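Local coordinates for histidine triad (HIT) protein (Sinorhizobium meliloti, PDB 3NRD) that belongs to the histidine triad (HIT) family and probably binds nucleotides, perhaps acting on them as a hydrolase or transferase, at residues Arg125-Ala128 and Ala129-Met132. Sequence-based numbering, arbitrary orientation.
Sequences RTFA and ARIM
Ile131 lies one helical turn beyond Phe127, and the two meet through both backbone and side chains. The amide N of Ile131 donates to Phe127 O at 2.9 Å, while its CG1 sits over one face of the Phe127 ring in a CH-pi contact, 4.1 Å from the centroid and displaced toward the rim. CD1 of Ile131 reaches Phe127 CE2 at 3.3 Å. With CG anti to the backbone N (chi1 -170°), the Phe127 side chain slants outward and toward the following turn, where Ile131 meets it. Three more i to i+4 bonds satisfy the other carbonyls of 125-128: Ala129 N to Arg125 O at 3.1 Å, Arg130 N to Thr126 O at 3.0 Å and N of Met132 (a selenomethionine) to Ala128 O at 3.0 Å. The Arg130 bond is the most bent, at 147° about the hydrogen. All belong to helix 121-134, the C-terminal helix of this HIT-family chain, which packs beside the antiparallel sheet: Ala128 and Ile131 touch Ile18 of strand 15-20, and Phe127 rests on Leu71 and Thr75 of helix 54-75. The polar side chains find partners elsewhere. Thr126 OG1 hydrogen-bonds to Glu122 O one turn back, and Arg125 NH1 forms a salt bridge with Glu121. Arg130, extended past the Phe127 ring with CD 4.4 Å from CD1 of Phe127, delivers its NE to Ala74 O, tying the helix to the end of helix 54-75.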
ATOM      1  N   ARG A 125     -19.106 -15.168  -7.321  1.00 29.65           N
ATOM      2  CA  ARG A 125     -20.157 -15.194  -6.288  1.00 30.81           C
ATOM      3  C   ARG A 125     -19.741 -16.102  -5.122  1.00 30.29           C
ATOM      4  O   ARG A 125     -19.880 -15.717  -3.962  1.00 30.25           O
ATOM      5  CB  ARG A 125     -21.539 -15.574  -6.872  1.00 32.05           C
ATOM      6  CG  ARG A 125     -22.164 -14.474  -7.762  1.00 34.62           C
ATOM      7  CD  ARG A 125     -23.699 -14.518  -7.786  1.00 40.25           C
ATOM      8  NE  ARG A 125     -24.202 -15.879  -8.019  1.00 43.97           N
ATOM      9  CZ  ARG A 125     -24.438 -16.460  -9.202  1.00 46.84           C
ATOM     10  NH1 ARG A 125     -24.302 -15.819 -10.362  1.00 45.81           N
ATOM     11  NH2 ARG A 125     -24.857 -17.725  -9.212  1.00 49.82           N
ATOM     12  N   THR A 126     -19.189 -17.270  -5.434  1.00 30.54           N
ATOM     13  CA  THR A 126     -18.713 -18.207  -4.419  1.00 30.64           C
ATOM     14  C   THR A 126     -17.561 -17.589  -3.631  1.00 29.11           C
ATOM     15  O   THR A 126     -17.574 -17.586  -2.403  1.00 28.52           O
ATOM     16  CB  THR A 126     -18.277 -19.566  -5.060  1.00 31.71           C
ATOM     17  OG1 THR A 126     -19.401 -20.149  -5.707  1.00 33.46           O
ATOM     18  CG2 THR A 126     -17.760 -20.568  -4.018  1.00 31.52           C
ATOM     19  N   PHE A 127     -16.588 -17.030  -4.338  1.00 28.35           N
ATOM     20  CA  PHE A 127     -15.466 -16.365  -3.674  1.00 27.09           C
ATOM     21  C   PHE A 127     -15.886 -15.171  -2.793  1.00 26.53           C
ATOM     22  O   PHE A 127     -15.365 -15.019  -1.678  1.00 24.88           O
ATOM     23  CB  PHE A 127     -14.415 -15.911  -4.685  1.00 26.64           C
ATOM     24  CG  PHE A 127     -13.140 -15.448  -4.037  1.00 26.46           C
ATOM     25  CD1 PHE A 127     -12.393 -16.328  -3.252  1.00 26.52           C
ATOM     26  CD2 PHE A 127     -12.700 -14.128  -4.178  1.00 26.50           C
ATOM     27  CE1 PHE A 127     -11.209 -15.907  -2.629  1.00 26.03           C
ATOM     28  CE2 PHE A 127     -11.525 -13.698  -3.566  1.00 25.60           C
ATOM     29  CZ  PHE A 127     -10.785 -14.589  -2.781  1.00 26.36           C
ATOM     30  N   ALA A 128     -16.832 -14.355  -3.267  1.00 26.65           N
ATOM     31  CA  ALA A 128     -17.341 -13.235  -2.457  1.00 26.64           C
ATOM     32  C   ALA A 128     -17.881 -13.803  -1.143  1.00 27.26           C
ATOM     33  O   ALA A 128     -17.504 -13.309  -0.064  1.00 26.86           O
ATOM     34  CB  ALA A 128     -18.411 -12.398  -3.190  1.00 26.13           C
ATOM     35  N   ALA A 129     -18.687 -14.872  -1.246  1.00 27.75           N
ATOM     36  CA  ALA A 129     -19.245 -15.570  -0.071  1.00 28.81           C
ATOM     37  C   ALA A 129     -18.151 -16.016   0.889  1.00 28.50           C
ATOM     38  O   ALA A 129     -18.264 -15.830   2.074  1.00 28.18           O
ATOM     39  CB  ALA A 129     -20.080 -16.754  -0.484  1.00 29.07           C
ATOM     40  N   ARG A 130     -17.079 -16.548   0.327  1.00 28.82           N
ATOM     41  CA  ARG A 130     -15.963 -17.087   1.071  1.00 29.02           C
ATOM     42  C   ARG A 130     -15.236 -15.983   1.843  1.00 28.42           C
ATOM     43  O   ARG A 130     -14.891 -16.153   3.015  1.00 27.74           O
ATOM     44  CB  ARG A 130     -15.026 -17.776   0.106  1.00 29.09           C
ATOM     45  CG  ARG A 130     -14.318 -18.907   0.685  1.00 32.27           C
ATOM     46  CD  ARG A 130     -13.290 -19.484  -0.294  1.00 34.23           C
ATOM     47  NE  ARG A 130     -12.279 -20.200   0.478  1.00 36.00           N
ATOM     48  CZ  ARG A 130     -12.440 -21.422   1.011  1.00 38.26           C
ATOM     49  NH1 ARG A 130     -13.565 -22.126   0.856  1.00 38.45           N
ATOM     50  NH2 ARG A 130     -11.452 -21.958   1.716  1.00 39.27           N
ATOM     51  N   ILE A 131     -15.051 -14.834   1.198  1.00 27.65           N
ATOM     52  CA  ILE A 131     -14.454 -13.692   1.858  1.00 27.31           C
ATOM     53  C   ILE A 131     -15.322 -13.299   3.048  1.00 28.01           C
ATOM     54  O   ILE A 131     -14.830 -13.253   4.169  1.00 27.38           O
ATOM     55  CB  ILE A 131     -14.266 -12.486   0.893  1.00 26.73           C
ATOM     56  CG1 ILE A 131     -13.253 -12.818  -0.180  1.00 26.00           C
ATOM     57  CG2 ILE A 131     -13.783 -11.260   1.625  1.00 25.78           C
ATOM     58  CD1 ILE A 131     -13.539 -12.057  -1.462  1.00 30.59           C
HETATM   59  N   MSE A 132     -16.618 -13.106   2.807  1.00 29.05           N
HETATM   60  CA  MSE A 132     -17.544 -12.649   3.851  1.00 30.19           C
HETATM   61  C   MSE A 132     -17.613 -13.600   5.052  1.00 30.86           C
HETATM   62  O   MSE A 132     -17.745 -13.137   6.191  1.00 31.49           O
HETATM   63  CB  MSE A 132     -18.971 -12.435   3.295  1.00 30.70           C
HETATM   64  CG  MSE A 132     -19.115 -11.432   2.165  1.00 31.75           C
HETATM   65 SE   MSE A 132     -18.275  -9.791   2.510  0.75 31.82          SE
HETATM   66  CE  MSE A 132     -19.870  -8.988   3.238  1.00 35.53           C
TER